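Local coordinates for protein putative Glycosidase (Bacteroides thetaiotaomicron, PDB 3R67) that is of unknown function but is named a putative glycosidase and has a five-bladed beta-propeller fold, at residues T137-K142 and D174-S179. Sequence-based numbering, arbitrary orientation.
Sequences TQWNRK and DEFSKS. With EDO (1,2-ethanediol), chain I.
Trp-139 and Phe-176 make the apolar part of the contact. CZ3 of the indole lies 3.7 Å from Phe-176 CZ, and the two side chains meet at a slant. CG of Trp-139 is anti to its backbone N (chi1 180°), which extends the side chain so that the six-membered part of the indole reaches the phenyl ring. Lys-142 O comes to the edge of that ring, 3.8 Å from Phe-176 CE1.

A 1,2-ethanediol, probably from the crystallisation liquor, rests on the indole. Its C1 sits over the centre of one face, while Arg-141 CA packs on the opposite face. Lys-178 NZ donates a hydrogen bond of 2.8 Å to the diol O1, and Glu-120 also binds the diol.

Two waters, like the diol, link the segments. One joins Thr-137 OG1 (2.9 Å) to Ser-179 N (3.0 Å). The other is 2.8 Å from Thr-137 OG1 and bonds only weakly to Lys-178 NZ. The same hydroxyl packs against Lys-178 CB at 3.2 Å.

The contact thus joins strand 132-139 and the turn after it to the loop leading into strand 180-187 of another sheet. Direct touches are van der Waals; polar links run through waters and the diol, held by the indole face, Lys-178 and Glu-120.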
# COMPACT_ATOMS: atom_id res chain seq x y z
N THR A 137 -7.48 -1.07 4.41
CA THR A 137 -8.64 -1.93 4.22
C THR A 137 -9.22 -2.38 5.54
O THR A 137 -8.49 -2.90 6.39
CB THR A 137 -8.26 -3.18 3.40
OG1 THR A 137 -7.52 -2.81 2.25
CG2 THR A 137 -9.46 -4.03 3.02
N GLN A 138 -10.53 -2.22 5.68
CA GLN A 138 -11.37 -2.72 6.76
C GLN A 138 -11.85 -4.09 6.36
O GLN A 138 -12.40 -4.21 5.27
CB GLN A 138 -12.55 -1.78 7.05
CG GLN A 138 -12.13 -0.43 7.58
CD GLN A 138 -13.33 0.47 7.81
OE1 GLN A 138 -14.21 0.61 6.95
NE2 GLN A 138 -13.32 1.17 8.93
N TRP A 139 -11.62 -5.14 7.19
CA TRP A 139 -12.02 -6.49 6.78
C TRP A 139 -12.81 -7.16 7.92
O TRP A 139 -12.28 -7.39 9.00
CB TRP A 139 -10.78 -7.30 6.38
CG TRP A 139 -11.00 -8.72 5.93
CD1 TRP A 139 -10.35 -9.83 6.39
CD2 TRP A 139 -11.93 -9.19 4.95
NE1 TRP A 139 -10.77 -10.94 5.71
CE2 TRP A 139 -11.73 -10.58 4.81
CE3 TRP A 139 -12.86 -8.56 4.10
CZ2 TRP A 139 -12.45 -11.36 3.89
CZ3 TRP A 139 -13.57 -9.32 3.19
CH2 TRP A 139 -13.37 -10.71 3.10
N ASN A 140 -14.09 -7.44 7.66
CA ASN A 140 -14.98 -8.07 8.65
C ASN A 140 -15.37 -9.49 8.18
O ASN A 140 -16.31 -10.09 8.73
CB ASN A 140 -16.23 -7.21 8.90
CG ASN A 140 -17.12 -6.98 7.70
OD1 ASN A 140 -16.87 -7.46 6.59
ND2 ASN A 140 -18.21 -6.24 7.89
N ARG A 141 -14.66 -10.01 7.16
CA ARG A 141 -14.78 -11.32 6.48
C ARG A 141 -16.06 -11.37 5.60
O ARG A 141 -16.31 -12.40 4.95
CB ARG A 141 -14.74 -12.51 7.46
CG ARG A 141 -13.46 -12.55 8.24
CD ARG A 141 -13.26 -13.79 9.07
NE ARG A 141 -12.04 -13.61 9.85
CZ ARG A 141 -11.73 -14.26 10.97
NH1 ARG A 141 -12.59 -15.13 11.49
NH2 ARG A 141 -10.60 -13.99 11.61
N LYS A 142 -16.80 -10.25 5.52
CA LYS A 142 -18.00 -10.10 4.70
C LYS A 142 -17.70 -9.14 3.55
O LYS A 142 -17.90 -9.47 2.38
CB LYS A 142 -19.21 -9.65 5.53
CG LYS A 142 -19.70 -10.74 6.49
CD LYS A 142 -20.75 -10.26 7.48
CE LYS A 142 -21.55 -11.39 8.10
NZ LYS A 142 -20.74 -12.35 8.91
N ASP A 174 -21.06 0.18 0.58
CA ASP A 174 -20.93 -1.28 0.60
C ASP A 174 -20.11 -1.81 -0.60
O ASP A 174 -20.10 -3.03 -0.86
CB ASP A 174 -22.33 -1.92 0.58
CG ASP A 174 -23.20 -1.60 1.78
OD1 ASP A 174 -22.66 -1.54 2.92
OD2 ASP A 174 -24.43 -1.49 1.61
N GLU A 175 -19.39 -0.92 -1.31
CA GLU A 175 -18.55 -1.29 -2.45
C GLU A 175 -17.24 -1.93 -1.98
O GLU A 175 -16.58 -1.38 -1.08
CB GLU A 175 -18.26 -0.03 -3.31
CG GLU A 175 -17.60 -0.30 -4.65
CD GLU A 175 -18.47 -0.97 -5.71
OE1 GLU A 175 -19.71 -0.83 -5.64
OE2 GLU A 175 -17.89 -1.57 -6.64
N PHE A 176 -16.83 -3.08 -2.60
CA PHE A 176 -15.60 -3.80 -2.27
C PHE A 176 -14.40 -2.96 -2.73
O PHE A 176 -14.15 -2.86 -3.94
CB PHE A 176 -15.60 -5.21 -2.91
CG PHE A 176 -15.18 -6.36 -2.01
CD1 PHE A 176 -16.11 -7.02 -1.20
CD2 PHE A 176 -13.86 -6.80 -1.99
CE1 PHE A 176 -15.72 -8.09 -0.37
CE2 PHE A 176 -13.47 -7.88 -1.17
CZ PHE A 176 -14.41 -8.51 -0.36
N SER A 177 -13.71 -2.27 -1.77
CA SER A 177 -12.61 -1.36 -2.09
C SER A 177 -11.40 -1.58 -1.20
O SER A 177 -11.51 -2.11 -0.09
CB SER A 177 -13.07 0.09 -1.97
OG SER A 177 -13.54 0.38 -0.67
N LYS A 178 -10.23 -1.17 -1.72
CA LYS A 178 -8.91 -1.29 -1.10
C LYS A 178 -7.82 -0.69 -2.00
O LYS A 178 -8.10 -0.37 -3.14
CB LYS A 178 -8.58 -2.78 -0.82
CG LYS A 178 -8.65 -3.71 -2.03
CD LYS A 178 -7.95 -5.06 -1.80
CE LYS A 178 -8.53 -5.92 -0.71
NZ LYS A 178 -7.73 -7.15 -0.54
N SER A 179 -6.58 -0.60 -1.47
CA SER A 179 -5.32 -0.23 -2.12
C SER A 179 -5.38 1.16 -2.80
O SER A 179 -5.57 1.27 -4.00
CB SER A 179 -4.95 -1.28 -3.16
OG SER A 179 -5.01 -2.56 -2.57
C1 EDO I . -9.43 -8.94 2.57
O1 EDO I . -8.53 -8.02 1.95
C2 EDO I . -10.06 -9.84 1.52
O2 EDO I . -10.82 -9.00 0.65
O HOH W 1 -5.71 -0.78 1.37
O HOH W 2 -6.36 -5.32 1.93